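Local coordinates for protein tricorn protease (Thermoplasma acidophilum, PDB 1K32) that is a serine protease that probably cuts peptides left by the proteasome, with beta-propeller domains thought to gate passage of substrate and product, at residues R70-G74 / S75-T79; E190-S193 / G194-K197; K700-Y703 / D704-N707; I832-R835 / S836-A840; I1022-A1025 / I1026-I1030. One frame throughout, in Å; residues are numbered along the deposited sequence.

How the interactions relate
Interaction 1 and interaction 3 touch: L77 CD1 lies 3.7 Å from Y703 CD1, which joins the hairpin at 70-79 to the start of helix 702-714. Interactions 4 and 5 lie about 7 Å apart at their nearest atoms. They do not touch, but helix 830-848, which carries interaction 4, packs on helix 1020-1032, and W837 and I1022 both touch Y855 of strand 853-857. Interaction 2 stands apart on another antiparallel sheet, its nearest atoms about 23 Å from interaction 1 and about 16 Å from interaction 5. F196 O takes a weak hydrogen bond from H1012 of helix 1011-1015. All five are local contacts within continuous pieces of chain.

Interaction 1: residues R70-G74 / S75-T79; sequences RVMRG and SSLNT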
loop_
_atom_site.group_PDB
_atom_site.type_symbol
_atom_site.label_atom_id
_atom_site.label_comp_id
_atom_site.label_asym_id
_atom_site.label_seq_id
_atom_site.Cartn_x
_atom_site.Cartn_y
_atom_site.Cartn_z
ATOM N N ARG A 70 -1.391 -19.168 60.444
ATOM C CA ARG A 70 -0.974 -19.526 59.086
ATOM C C ARG A 70 -2.153 -19.258 58.145
ATOM O O ARG A 70 -3.255 -19.779 58.335
ATOM C CB ARG A 70 -0.558 -21.002 58.974
ATOM C CG ARG A 70 -0.089 -21.367 57.549
ATOM C CD ARG A 70 0.395 -22.806 57.403
ATOM N NE ARG A 70 0.947 -23.118 56.070
ATOM C CZ ARG A 70 0.221 -23.386 54.981
ATOM N NH1 ARG A 70 0.809 -23.672 53.834
ATOM N NH2 ARG A 70 -1.098 -23.371 55.032
ATOM N N VAL A 71 -1.939 -18.422 57.140
ATOM C CA VAL A 71 -3.021 -18.133 56.219
ATOM C C VAL A 71 -2.574 -18.401 54.802
ATOM O O VAL A 71 -1.418 -18.170 54.467
ATOM C CB VAL A 71 -3.492 -16.657 56.350
ATOM C CG1 VAL A 71 -2.334 -15.722 56.163
ATOM C CG2 VAL A 71 -4.577 -16.352 55.317
ATOM N N MET A 72 -3.473 -18.912 53.971
ATOM C CA MET A 72 -3.123 -19.165 52.572
ATOM C C MET A 72 -3.829 -18.184 51.627
ATOM O O MET A 72 -4.926 -17.719 51.909
ATOM C CB MET A 72 -3.476 -20.606 52.189
ATOM C CG MET A 72 -2.640 -21.667 52.896
ATOM S SD MET A 72 -3.402 -23.315 52.664
ATOM C CE MET A 72 -4.746 -23.117 53.828
ATOM N N ARG A 73 -3.172 -17.842 50.523
ATOM C CA ARG A 73 -3.742 -16.933 49.522
ATOM C C ARG A 73 -3.441 -17.462 48.134
ATOM O O ARG A 73 -2.639 -18.378 47.993
ATOM C CB ARG A 73 -3.183 -15.515 49.687
ATOM C CG ARG A 73 -3.883 -14.745 50.786
ATOM C CD ARG A 73 -3.381 -13.323 50.906
ATOM N NE ARG A 73 -3.925 -12.690 52.104
ATOM C CZ ARG A 73 -3.652 -11.447 52.487
ATOM N NH1 ARG A 73 -4.194 -10.961 53.592
ATOM N NH2 ARG A 73 -2.841 -10.691 51.770
ATOM N N GLY A 74 -4.064 -16.869 47.118
ATOM C CA GLY A 74 -3.891 -17.344 45.749
ATOM C C GLY A 74 -5.133 -18.197 45.501
ATOM O O GLY A 74 -5.529 -18.947 46.400
ATOM N N SER A 75 -5.744 -18.099 44.324
ATOM C CA SER A 75 -6.976 -18.849 44.042
ATOM C C SER A 75 -6.941 -20.310 44.495
ATOM O O SER A 75 -7.906 -20.803 45.075
ATOM C CB SER A 75 -7.323 -18.779 42.560
ATOM O OG SER A 75 -6.353 -19.455 41.795
ATOM N N SER A 76 -5.825 -20.987 44.248
ATOM C CA SER A 76 -5.669 -22.379 44.655
ATOM C C SER A 76 -4.906 -22.560 45.979
ATOM O O SER A 76 -4.404 -23.647 46.276
ATOM C CB SER A 76 -4.982 -23.171 43.538
ATOM O OG SER A 76 -5.771 -23.134 42.356
ATOM N N LEU A 77 -4.852 -21.500 46.784
ATOM C CA LEU A 77 -4.153 -21.533 48.068
ATOM C C LEU A 77 -2.732 -22.063 47.862
ATOM O O LEU A 77 -2.231 -22.869 48.647
ATOM C CB LEU A 77 -4.918 -22.407 49.087
ATOM C CG LEU A 77 -6.412 -22.089 49.303
ATOM C CD1 LEU A 77 -7.006 -22.915 50.468
ATOM C CD2 LEU A 77 -6.557 -20.608 49.593
ATOM N N ASN A 78 -2.082 -21.606 46.799
ATOM C CA ASN A 78 -0.728 -22.039 46.514
ATOM C C ASN A 78 0.373 -21.277 47.277
ATOM O O ASN A 78 1.542 -21.663 47.218
ATOM C CB ASN A 78 -0.457 -22.000 44.991
ATOM C CG ASN A 78 -0.655 -20.620 44.377
ATOM O OD1 ASN A 78 0.164 -20.174 43.580
ATOM N ND2 ASN A 78 -1.745 -19.949 44.728
ATOM N N THR A 79 0.015 -20.202 47.988
ATOM C CA THR A 79 1.011 -19.456 48.764
ATOM C C THR A 79 0.591 -19.327 50.226
ATOM O O THR A 79 -0.593 -19.339 50.544
ATOM C CB THR A 79 1.275 -18.019 48.205
ATOM O OG1 THR A 79 0.087 -17.231 48.293
ATOM C CG2 THR A 79 1.744 -18.078 46.731
#
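M72 and T79 meet where strands 66-73 and 79-86 are joined by a beta hairpin. The sheet is antiparallel, consistent with a beta-propeller blade. M72 CB lies 3.6 Å from T79 O and 3.9 Å from L77 CB. CG also stays beside T79 O. SD sits 4.0 Å from L77 CB and takes a weak hydrogen bond from R70 NH2, in the plane of that guanidinium. The chain then bends at the sulfur (chi3 -76°), and this carries CE to L77 CD1. The M72 and L77 side chains cross at about a right angle. Y703 of helix 702-714 packs on both of them.

R73 and T79 form the antiparallel hydrogen-bonded pair nearest the turn. R73 N donates to T79 O, and T79 N donates back to R73 O. The hydroxyl T79 OG1 adds a bond to R73 O at 3.0 Å, from above the carbonyl plane. Two donors thus grip one oxygen. T79 OG1 is also bonded to the backbone N of F734. A type I turn runs from G74 to L77. At the backbone angles of G74 a CB would be jammed against the preceding carbonyl oxygen; it would also run into N78 ND2. The turn is closed by L77 N, which donates to G74 O at 2.7 Å.

Interaction 2: residues E190-S193 / G194-K197; sequences EVNS and GAFK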
loop_
_atom_site.group_PDB
_atom_site.type_symbol
_atom_site.label_atom_id
_atom_site.label_comp_id
_atom_site.label_asym_id
_atom_site.label_seq_id
_atom_site.Cartn_x
_atom_site.Cartn_y
_atom_site.Cartn_z
ATOM N N GLU A 190 16.211 -35.381 72.069
ATOM C CA GLU A 190 17.583 -35.085 72.440
ATOM C C GLU A 190 17.886 -35.855 73.720
ATOM O O GLU A 190 17.068 -35.886 74.628
ATOM C CB GLU A 190 17.734 -33.580 72.661
ATOM C CG GLU A 190 19.159 -33.068 72.673
ATOM C CD GLU A 190 19.222 -31.562 72.874
ATOM O OE1 GLU A 190 20.300 -30.969 72.677
ATOM O OE2 GLU A 190 18.188 -30.964 73.232
ATOM N N VAL A 191 19.044 -36.499 73.784
ATOM C CA VAL A 191 19.406 -37.260 74.977
ATOM C C VAL A 191 20.612 -36.625 75.660
ATOM O O VAL A 191 20.727 -36.619 76.885
ATOM C CB VAL A 191 19.726 -38.737 74.633
ATOM C CG1 VAL A 191 18.469 -39.446 74.179
ATOM C CG2 VAL A 191 20.779 -38.804 73.545
ATOM N N ASN A 192 21.507 -36.089 74.850
ATOM C CA ASN A 192 22.708 -35.438 75.334
ATOM C C ASN A 192 22.743 -34.152 74.530
ATOM O O ASN A 192 22.588 -34.204 73.316
ATOM C CB ASN A 192 23.925 -36.312 75.018
ATOM C CG ASN A 192 25.220 -35.539 75.039
ATOM O OD1 ASN A 192 25.529 -34.852 76.014
ATOM N ND2 ASN A 192 25.993 -35.646 73.960
ATOM N N SER A 193 22.927 -33.009 75.192
ATOM C CA SER A 193 22.944 -31.727 74.492
ATOM C C SER A 193 23.555 -31.859 73.100
ATOM O O SER A 193 24.764 -32.008 72.951
ATOM C CB SER A 193 23.707 -30.668 75.300
ATOM O OG SER A 193 25.100 -30.883 75.255
ATOM N N GLY A 194 22.704 -31.828 72.079
ATOM C CA GLY A 194 23.192 -31.946 70.718
ATOM C C GLY A 194 23.075 -33.336 70.110
ATOM O O GLY A 194 23.177 -33.480 68.901
ATOM N N ALA A 195 22.857 -34.350 70.939
ATOM C CA ALA A 195 22.734 -35.734 70.476
ATOM C C ALA A 195 21.270 -36.179 70.467
ATOM O O ALA A 195 20.534 -35.954 71.428
ATOM C CB ALA A 195 23.553 -36.657 71.372
ATOM N N PHE A 196 20.847 -36.823 69.385
ATOM C CA PHE A 196 19.464 -37.266 69.284
ATOM C C PHE A 196 19.273 -38.747 69.016
ATOM O O PHE A 196 20.111 -39.402 68.408
ATOM C CB PHE A 196 18.733 -36.476 68.197
ATOM C CG PHE A 196 18.599 -35.019 68.498
ATOM C CD1 PHE A 196 19.704 -34.179 68.442
ATOM C CD2 PHE A 196 17.360 -34.481 68.837
ATOM C CE1 PHE A 196 19.577 -32.818 68.717
ATOM C CE2 PHE A 196 17.224 -33.125 69.113
ATOM C CZ PHE A 196 18.340 -32.294 69.051
ATOM N N LYS A 197 18.130 -39.247 69.464
ATOM C CA LYS A 197 17.760 -40.636 69.296
ATOM C C LYS A 197 16.333 -40.699 68.751
ATOM O O LYS A 197 15.479 -39.901 69.132
ATOM C CB LYS A 197 17.832 -41.347 70.651
ATOM C CG LYS A 197 17.183 -42.714 70.682
ATOM C CD LYS A 197 17.195 -43.290 72.096
ATOM C CE LYS A 197 16.597 -44.690 72.123
ATOM N NZ LYS A 197 16.556 -45.255 73.508
#
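This is a local contact at the end of a beta hairpin, between E190 and the chain that returns as G194 and F196. It lies between strands 186-192 and 195-200 of a four-stranded antiparallel sheet, and 195-200 is an outermost strand of it.

E190 meets both G194 and F196. Its CG stands anti to the backbone N (chi1 -164°) and the chain is extended, which lays the carboxylate beside the turn. OE1 accepts from G194 N at 2.6 Å, on the anti lone pair, with an angle of 158° at the hydrogen. OE2 forms a salt bridge with R164. E190 CB lies over one face of the F196 ring, toward its rim, 4.0 Å from the centroid, a CH-pi contact. The carboxylate and ring planes are only 4° apart. An alanine in place of E190 would probably leave G194 N and R164 without their carboxylate partner and lose the packing of CG on F196 CZ.

Next to this, V191 N donates to A195 O at 2.8 Å. V191 CG2 is 4.1 Å from A195 CB, and V191 CG1 meets K197 CB. N192 CB packs on A195 CB at 3.7 Å. The bond from A195 N to N192 O is modelled very short, so its length is doubtful. G194 has a positive phi, where a CB would clash with S193 O.

V191 and N192 both face A195. This is a classic beta bulge that shares N192 and A195 with a type II turn, at the tip of a hairpin whose sheet is consistent with a propeller blade.

Interaction 3: residues K700-Y703 / D704-N707; sequences KTRY and DLSN
T701 and D704 cross obliquely and form a capping box at the start of helix 702-714, with T701 at the N-cap. D704 CG is turned beside its own backbone N (chi1 -72°), and the carboxylate turns back to the N-H groups of K700 and T701. OD1 is gripped twice. K700 N reaches its anti lone pair at 2.9 Å. T701 N comes from above the carboxylate plane at 3.1 Å. The reverse bond, D704 N to T701 OG1, is weak at 3.3 Å. T701 OG1 is also hydrogen-bonded to D33.

Y703 and N707 sit one turn apart. The end of the N707 side chain meets one face of the ring, its plane 86° from the ring's. The other ring contacts include V54 and N56.

R702 bends at chi2 (67°). This brings NH2 to 3.6 Å from S706 CB, while L705 CD1 lies over one face of the guanidinium. NE forms a salt bridge with D976, and NH1 forms one with E723.

A leucine in place of D704 would probably leave the K700 and T701 amides without their common acceptor and loosen the helix start. The N-H groups at this end are likely to favour the charged form of the D704 carboxylate.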
loop_
_atom_site.group_PDB
_atom_site.type_symbol
_atom_site.label_atom_id
_atom_site.label_comp_id
_atom_site.label_asym_id
_atom_site.label_seq_id
_atom_site.Cartn_x
_atom_site.Cartn_y
_atom_site.Cartn_z
ATOM N N LYS A 700 -19.371 -24.417 54.109
ATOM C CA LYS A 700 -19.807 -23.118 53.622
ATOM C C LYS A 700 -18.791 -22.528 52.655
ATOM O O LYS A 700 -19.119 -21.646 51.877
ATOM C CB LYS A 700 -20.006 -22.151 54.782
ATOM C CG LYS A 700 -21.432 -22.052 55.281
ATOM C CD LYS A 700 -21.945 -23.360 55.832
ATOM C CE LYS A 700 -23.356 -23.190 56.369
ATOM N NZ LYS A 700 -23.927 -24.490 56.834
ATOM N N THR A 701 -17.555 -23.009 52.714
ATOM C CA THR A 701 -16.515 -22.502 51.824
ATOM C C THR A 701 -15.842 -23.635 51.057
ATOM O O THR A 701 -15.941 -24.821 51.434
ATOM C CB THR A 701 -15.436 -21.702 52.603
ATOM O OG1 THR A 701 -14.688 -22.595 53.441
ATOM C CG2 THR A 701 -16.095 -20.619 53.466
ATOM N N ARG A 702 -15.150 -23.274 49.983
ATOM C CA ARG A 702 -14.473 -24.275 49.171
ATOM C C ARG A 702 -13.449 -25.031 49.997
ATOM O O ARG A 702 -13.198 -26.195 49.739
ATOM C CB ARG A 702 -13.791 -23.641 47.962
ATOM C CG ARG A 702 -13.068 -24.652 47.062
ATOM C CD ARG A 702 -14.054 -25.603 46.377
ATOM N NE ARG A 702 -13.373 -26.631 45.592
ATOM C CZ ARG A 702 -12.719 -27.668 46.117
ATOM N NH1 ARG A 702 -12.122 -28.553 45.333
ATOM N NH2 ARG A 702 -12.683 -27.836 47.434
ATOM N N TYR A 703 -12.844 -24.364 50.972
ATOM C CA TYR A 703 -11.878 -25.027 51.832
ATOM C C TYR A 703 -12.553 -26.108 52.684
ATOM O O TYR A 703 -11.989 -27.184 52.873
ATOM C CB TYR A 703 -11.177 -24.033 52.757
ATOM C CG TYR A 703 -9.971 -24.649 53.433
ATOM C CD1 TYR A 703 -8.944 -25.198 52.672
ATOM C CD2 TYR A 703 -9.865 -24.707 54.821
ATOM C CE1 TYR A 703 -7.837 -25.791 53.264
ATOM C CE2 TYR A 703 -8.751 -25.303 55.435
ATOM C CZ TYR A 703 -7.743 -25.842 54.641
ATOM O OH TYR A 703 -6.638 -26.431 55.202
ATOM N N ASP A 704 -13.734 -25.793 53.219
ATOM C CA ASP A 704 -14.529 -26.723 54.016
ATOM C C ASP A 704 -14.770 -27.986 53.190
ATOM O O ASP A 704 -14.558 -29.099 53.666
ATOM C CB ASP A 704 -15.900 -26.115 54.355
ATOM C CG ASP A 704 -15.816 -25.006 55.378
ATOM O OD1 ASP A 704 -16.790 -24.233 55.500
ATOM O OD2 ASP A 704 -14.784 -24.904 56.072
ATOM N N LEU A 705 -15.204 -27.785 51.945
ATOM C CA LEU A 705 -15.499 -28.886 51.035
ATOM C C LEU A 705 -14.271 -29.755 50.802
ATOM O O LEU A 705 -14.380 -30.975 50.720
ATOM C CB LEU A 705 -16.008 -28.353 49.689
ATOM C CG LEU A 705 -17.013 -29.223 48.903
ATOM C CD1 LEU A 705 -16.877 -28.933 47.418
ATOM C CD2 LEU A 705 -16.791 -30.690 49.159
ATOM N N SER A 706 -13.105 -29.117 50.688
ATOM C CA SER A 706 -11.856 -29.838 50.476
ATOM C C SER A 706 -11.562 -30.780 51.635
ATOM O O SER A 706 -11.178 -31.931 51.431
ATOM C CB SER A 706 -10.698 -28.845 50.323
ATOM O OG SER A 706 -9.452 -29.502 50.416
ATOM N N ASN A 707 -11.733 -30.291 52.856
ATOM C CA ASN A 707 -11.479 -31.122 54.019
ATOM C C ASN A 707 -12.312 -32.399 53.956
ATOM O O ASN A 707 -11.831 -33.482 54.299
ATOM C CB ASN A 707 -11.809 -30.356 55.310
ATOM C CG ASN A 707 -10.723 -29.355 55.692
ATOM O OD1 ASN A 707 -10.603 -28.259 55.109
ATOM N ND2 ASN A 707 -9.922 -29.730 56.670
#

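Interaction 4: residues I832-R835 / S836-A840; sequences IRYR and SWVEA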
loop_
_atom_site.group_PDB
_atom_site.type_symbol
_atom_site.label_atom_id
_atom_site.label_comp_id
_atom_site.label_asym_id
_atom_site.label_seq_id
_atom_site.Cartn_x
_atom_site.Cartn_y
_atom_site.Cartn_z
ATOM N N ILE A 832 17.645 -21.252 41.724
ATOM C CA ILE A 832 19.016 -20.789 41.961
ATOM C C ILE A 832 19.576 -21.534 43.164
ATOM O O ILE A 832 20.682 -22.077 43.104
ATOM C CB ILE A 832 19.074 -19.268 42.233
ATOM C CG1 ILE A 832 18.630 -18.509 40.979
ATOM C CG2 ILE A 832 20.502 -18.856 42.627
ATOM C CD1 ILE A 832 18.398 -17.012 41.183
ATOM N N ARG A 833 18.799 -21.573 44.247
ATOM C CA ARG A 833 19.207 -22.270 45.464
ATOM C C ARG A 833 19.460 -23.749 45.179
ATOM O O ARG A 833 20.374 -24.342 45.736
ATOM C CB ARG A 833 18.132 -22.123 46.552
ATOM C CG ARG A 833 18.048 -20.731 47.174
ATOM C CD ARG A 833 16.830 -20.563 48.089
ATOM N NE ARG A 833 16.694 -19.169 48.511
ATOM C CZ ARG A 833 17.383 -18.620 49.506
ATOM N NH1 ARG A 833 17.205 -17.345 49.800
ATOM N NH2 ARG A 833 18.222 -19.349 50.225
ATOM N N TYR A 834 18.650 -24.338 44.306
ATOM C CA TYR A 834 18.798 -25.752 43.936
ATOM C C TYR A 834 20.104 -26.018 43.176
ATOM O O TYR A 834 20.866 -26.934 43.512
ATOM C CB TYR A 834 17.629 -26.209 43.057
ATOM C CG TYR A 834 17.881 -27.559 42.427
ATOM C CD1 TYR A 834 17.912 -28.713 43.209
ATOM C CD2 TYR A 834 18.176 -27.670 41.067
ATOM C CE1 TYR A 834 18.236 -29.943 42.665
ATOM C CE2 TYR A 834 18.505 -28.902 40.503
ATOM C CZ TYR A 834 18.535 -30.034 41.308
ATOM O OH TYR A 834 18.882 -31.247 40.771
ATOM N N ARG A 835 20.357 -25.239 42.134
ATOM C CA ARG A 835 21.584 -25.434 41.364
ATOM C C ARG A 835 22.827 -25.148 42.220
ATOM O O ARG A 835 23.835 -25.849 42.109
ATOM C CB ARG A 835 21.554 -24.572 40.092
ATOM C CG ARG A 835 20.483 -25.007 39.076
ATOM C CD ARG A 835 20.913 -26.204 38.224
ATOM N NE ARG A 835 22.162 -25.884 37.551
ATOM C CZ ARG A 835 23.312 -26.507 37.772
ATOM N NH1 ARG A 835 24.395 -26.105 37.128
ATOM N NH2 ARG A 835 23.371 -27.551 38.598
ATOM N N SER A 836 22.761 -24.135 43.086
ATOM C CA SER A 836 23.896 -23.843 43.973
ATOM C C SER A 836 24.153 -25.082 44.863
ATOM O O SER A 836 25.291 -25.493 45.066
ATOM C CB SER A 836 23.588 -22.607 44.833
ATOM O OG SER A 836 24.344 -22.574 46.034
ATOM N N TRP A 837 23.079 -25.669 45.380
ATOM C CA TRP A 837 23.170 -26.867 46.226
ATOM C C TRP A 837 23.804 -28.014 45.434
ATOM O O TRP A 837 24.726 -28.681 45.909
ATOM C CB TRP A 837 21.764 -27.279 46.702
ATOM C CG TRP A 837 21.744 -28.501 47.599
ATOM C CD1 TRP A 837 21.969 -28.538 48.952
ATOM C CD2 TRP A 837 21.483 -29.857 47.200
ATOM N NE1 TRP A 837 21.859 -29.830 49.416
ATOM C CE2 TRP A 837 21.559 -30.659 48.364
ATOM C CE3 TRP A 837 21.191 -30.471 45.971
ATOM C CZ2 TRP A 837 21.348 -32.047 48.337
ATOM C CZ3 TRP A 837 20.981 -31.853 45.942
ATOM C CH2 TRP A 837 21.062 -32.625 47.120
ATOM N N VAL A 838 23.305 -28.253 44.225
ATOM C CA VAL A 838 23.861 -29.308 43.379
ATOM C C VAL A 838 25.344 -29.068 43.077
ATOM O O VAL A 838 26.163 -29.976 43.220
ATOM C CB VAL A 838 23.100 -29.413 42.041
ATOM C CG1 VAL A 838 23.852 -30.317 41.070
ATOM C CG2 VAL A 838 21.710 -29.960 42.283
ATOM N N GLU A 839 25.695 -27.855 42.652
ATOM C CA GLU A 839 27.095 -27.552 42.323
ATOM C C GLU A 839 28.033 -27.678 43.520
ATOM O O GLU A 839 29.208 -28.035 43.353
ATOM C CB GLU A 839 27.228 -26.155 41.710
ATOM C CG GLU A 839 26.634 -26.014 40.302
ATOM C CD GLU A 839 27.230 -26.994 39.285
ATOM O OE1 GLU A 839 28.472 -27.064 39.155
ATOM O OE2 GLU A 839 26.451 -27.696 38.600
ATOM N N ALA A 840 27.519 -27.382 44.716
ATOM C CA ALA A 840 28.301 -27.497 45.947
ATOM C C ALA A 840 28.552 -28.985 46.224
ATOM O O ALA A 840 29.661 -29.384 46.563
ATOM C CB ALA A 840 27.543 -26.859 47.122
#
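R835 and E839 form a salt bridge one turn apart on helix 830-848. R835 NH1 and NH2 both donate to a single oxygen, E839 OE2, at 3.0 and 3.1 Å. OE2 lies in the guanidinium plane. NH2 uses the anti lone pair of OE2, whereas NH1 comes from above the carboxylate plane. The two flat groups are 85° apart, though the side chains run side by side in the same direction. Bends at chi2 and chi3 (-80° and -56°) turn the R835 guanidinium along the helix toward E839. Both charges have further partners: R835 NE pairs with E765, and E839 OE1 with R842.

The backbone bonds are those of a regular alpha-helix. E839 N to R835 O is 2.8 Å, and V838 N to Y834 O is 2.9 Å.

Outward from the charges, V838 joins two groups. Its CG1 meets the guanidinium at the edge, 3.7 Å from R835 NH2. Its CG2 lies over one face of the Y834 ring, toward the rim, in a CH-pi contact. The Y834 hydroxyl is hydrogen-bonded to H857 ND1. W837 meets F130 and H857 edge-to-face. The helix thus packs on strand 853-857 and helix 863-876 of the S41 peptidase family region. The contact is tight at the ring: V838 CG2 stands 3.3 Å from Y834 CZ.

Interaction 5: residues I1022-A1025 / I1026-I1030; sequences IDYA and IDALI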
loop_
_atom_site.group_PDB
_atom_site.type_symbol
_atom_site.label_atom_id
_atom_site.label_comp_id
_atom_site.label_asym_id
_atom_site.label_seq_id
_atom_site.Cartn_x
_atom_site.Cartn_y
_atom_site.Cartn_z
ATOM N N ILE A 1022 25.980 -38.554 51.740
ATOM C CA ILE A 1022 26.910 -38.317 50.647
ATOM C C ILE A 1022 28.320 -38.785 51.025
ATOM O O ILE A 1022 29.064 -39.300 50.174
ATOM C CB ILE A 1022 26.921 -36.827 50.237
ATOM C CG1 ILE A 1022 27.402 -36.714 48.789
ATOM C CG2 ILE A 1022 27.790 -36.013 51.199
ATOM C CD1 ILE A 1022 27.030 -35.398 48.111
ATOM N N ASP A 1023 28.685 -38.618 52.296
ATOM C CA ASP A 1023 29.993 -39.067 52.773
ATOM C C ASP A 1023 30.132 -40.588 52.637
ATOM O O ASP A 1023 31.148 -41.088 52.166
ATOM C CB ASP A 1023 30.190 -38.683 54.239
ATOM C CG ASP A 1023 30.638 -37.255 54.410
ATOM O OD1 ASP A 1023 30.523 -36.733 55.537
ATOM O OD2 ASP A 1023 31.114 -36.661 53.421
ATOM N N TYR A 1024 29.112 -41.324 53.066
ATOM C CA TYR A 1024 29.166 -42.777 52.961
ATOM C C TYR A 1024 29.282 -43.207 51.500
ATOM O O TYR A 1024 30.068 -44.096 51.176
ATOM C CB TYR A 1024 27.922 -43.428 53.568
ATOM C CG TYR A 1024 28.016 -44.936 53.579
ATOM C CD1 TYR A 1024 28.681 -45.605 54.609
ATOM C CD2 TYR A 1024 27.498 -45.696 52.525
ATOM C CE1 TYR A 1024 28.829 -46.992 54.589
ATOM C CE2 TYR A 1024 27.646 -47.080 52.494
ATOM C CZ TYR A 1024 28.311 -47.720 53.529
ATOM O OH TYR A 1024 28.465 -49.093 53.500
ATOM N N ALA A 1025 28.491 -42.585 50.628
ATOM C CA ALA A 1025 28.503 -42.912 49.202
ATOM C C ALA A 1025 29.891 -42.675 48.624
ATOM O O ALA A 1025 30.386 -43.475 47.833
ATOM C CB ALA A 1025 27.458 -42.068 48.442
ATOM N N ILE A 1026 30.506 -41.563 49.010
ATOM C CA ILE A 1026 31.846 -41.249 48.541
ATOM C C ILE A 1026 32.846 -42.292 49.054
ATOM O O ILE A 1026 33.629 -42.857 48.286
ATOM C CB ILE A 1026 32.291 -39.848 49.017
ATOM C CG1 ILE A 1026 31.484 -38.768 48.283
ATOM C CG2 ILE A 1026 33.789 -39.665 48.751
ATOM C CD1 ILE A 1026 31.664 -37.385 48.843
ATOM N N ASP A 1027 32.806 -42.557 50.353
ATOM C CA ASP A 1027 33.721 -43.524 50.946
ATOM C C ASP A 1027 33.519 -44.929 50.391
ATOM O O ASP A 1027 34.488 -45.662 50.171
ATOM C CB ASP A 1027 33.554 -43.523 52.461
ATOM C CG ASP A 1027 33.970 -42.205 53.086
ATOM O OD1 ASP A 1027 33.545 -41.916 54.228
ATOM O OD2 ASP A 1027 34.732 -41.459 52.435
ATOM N N ALA A 1028 32.264 -45.298 50.149
ATOM C CA ALA A 1028 31.953 -46.621 49.627
ATOM C C ALA A 1028 32.560 -46.807 48.243
ATOM O O ALA A 1028 33.127 -47.858 47.940
ATOM C CB ALA A 1028 30.431 -46.833 49.575
ATOM N N LEU A 1029 32.445 -45.785 47.402
ATOM C CA LEU A 1029 33.005 -45.865 46.061
ATOM C C LEU A 1029 34.528 -45.860 46.094
ATOM O O LEU A 1029 35.167 -46.589 45.333
ATOM C CB LEU A 1029 32.500 -44.714 45.185
ATOM C CG LEU A 1029 31.168 -44.970 44.468
ATOM C CD1 LEU A 1029 30.823 -43.772 43.605
ATOM C CD2 LEU A 1029 31.268 -46.223 43.606
ATOM N N ILE A 1030 35.111 -45.037 46.963
ATOM C CA ILE A 1030 36.566 -44.985 47.077
ATOM C C ILE A 1030 37.082 -46.392 47.394
ATOM O O ILE A 1030 38.103 -46.831 46.851
ATOM C CB ILE A 1030 37.010 -44.007 48.188
ATOM C CG1 ILE A 1030 36.670 -42.575 47.776
ATOM C CG2 ILE A 1030 38.510 -44.126 48.433
ATOM C CD1 ILE A 1030 37.029 -41.536 48.824
#
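I1022 and I1026 pack one turn apart on helix 1020-1032, the last alpha-helix of the chain, which covers a parallel beta-sheet. This is the tight side. I1026 CG1 is turned beside its own backbone N, anti to the carbonyl carbon (chi1 -70°). It therefore points back along the helix and lies 3.1 Å from I1022 O. I1026 CD1 reaches I1022 CG1 at 4.3 Å. Around them, I1026 touches V845 of helix 830-848 and I883 of strand 881-885. I1022 touches Y844 and Y855. A1025 and L1029 face strand 928-933, where A1025 meets I932 and L1029 meets I930.

The looser side carries D1023, Y1024 and D1027, all partly exposed. A1028 lies at the border. It touches I930, while the Y1024 ring only brushes it, with Y1024 CE2 4.0 Å from A1028 CB. D1023 OD2 and D1027 OD1 stay 5.8 Å apart. R848 makes a salt bridge with D1027 and a long, weak ion pair with D1023, which would probably offset their like charges. D1023 OD2 is also hydrogen-bonded to the hydroxyl of Y844. Both partners belong to helix 830-848.

Backbone bonds run through both sides. On the tight side I1026 N donates to I1022 O at 2.9 Å. On the other, D1027 N donates to D1023 O, also at 2.9 Å.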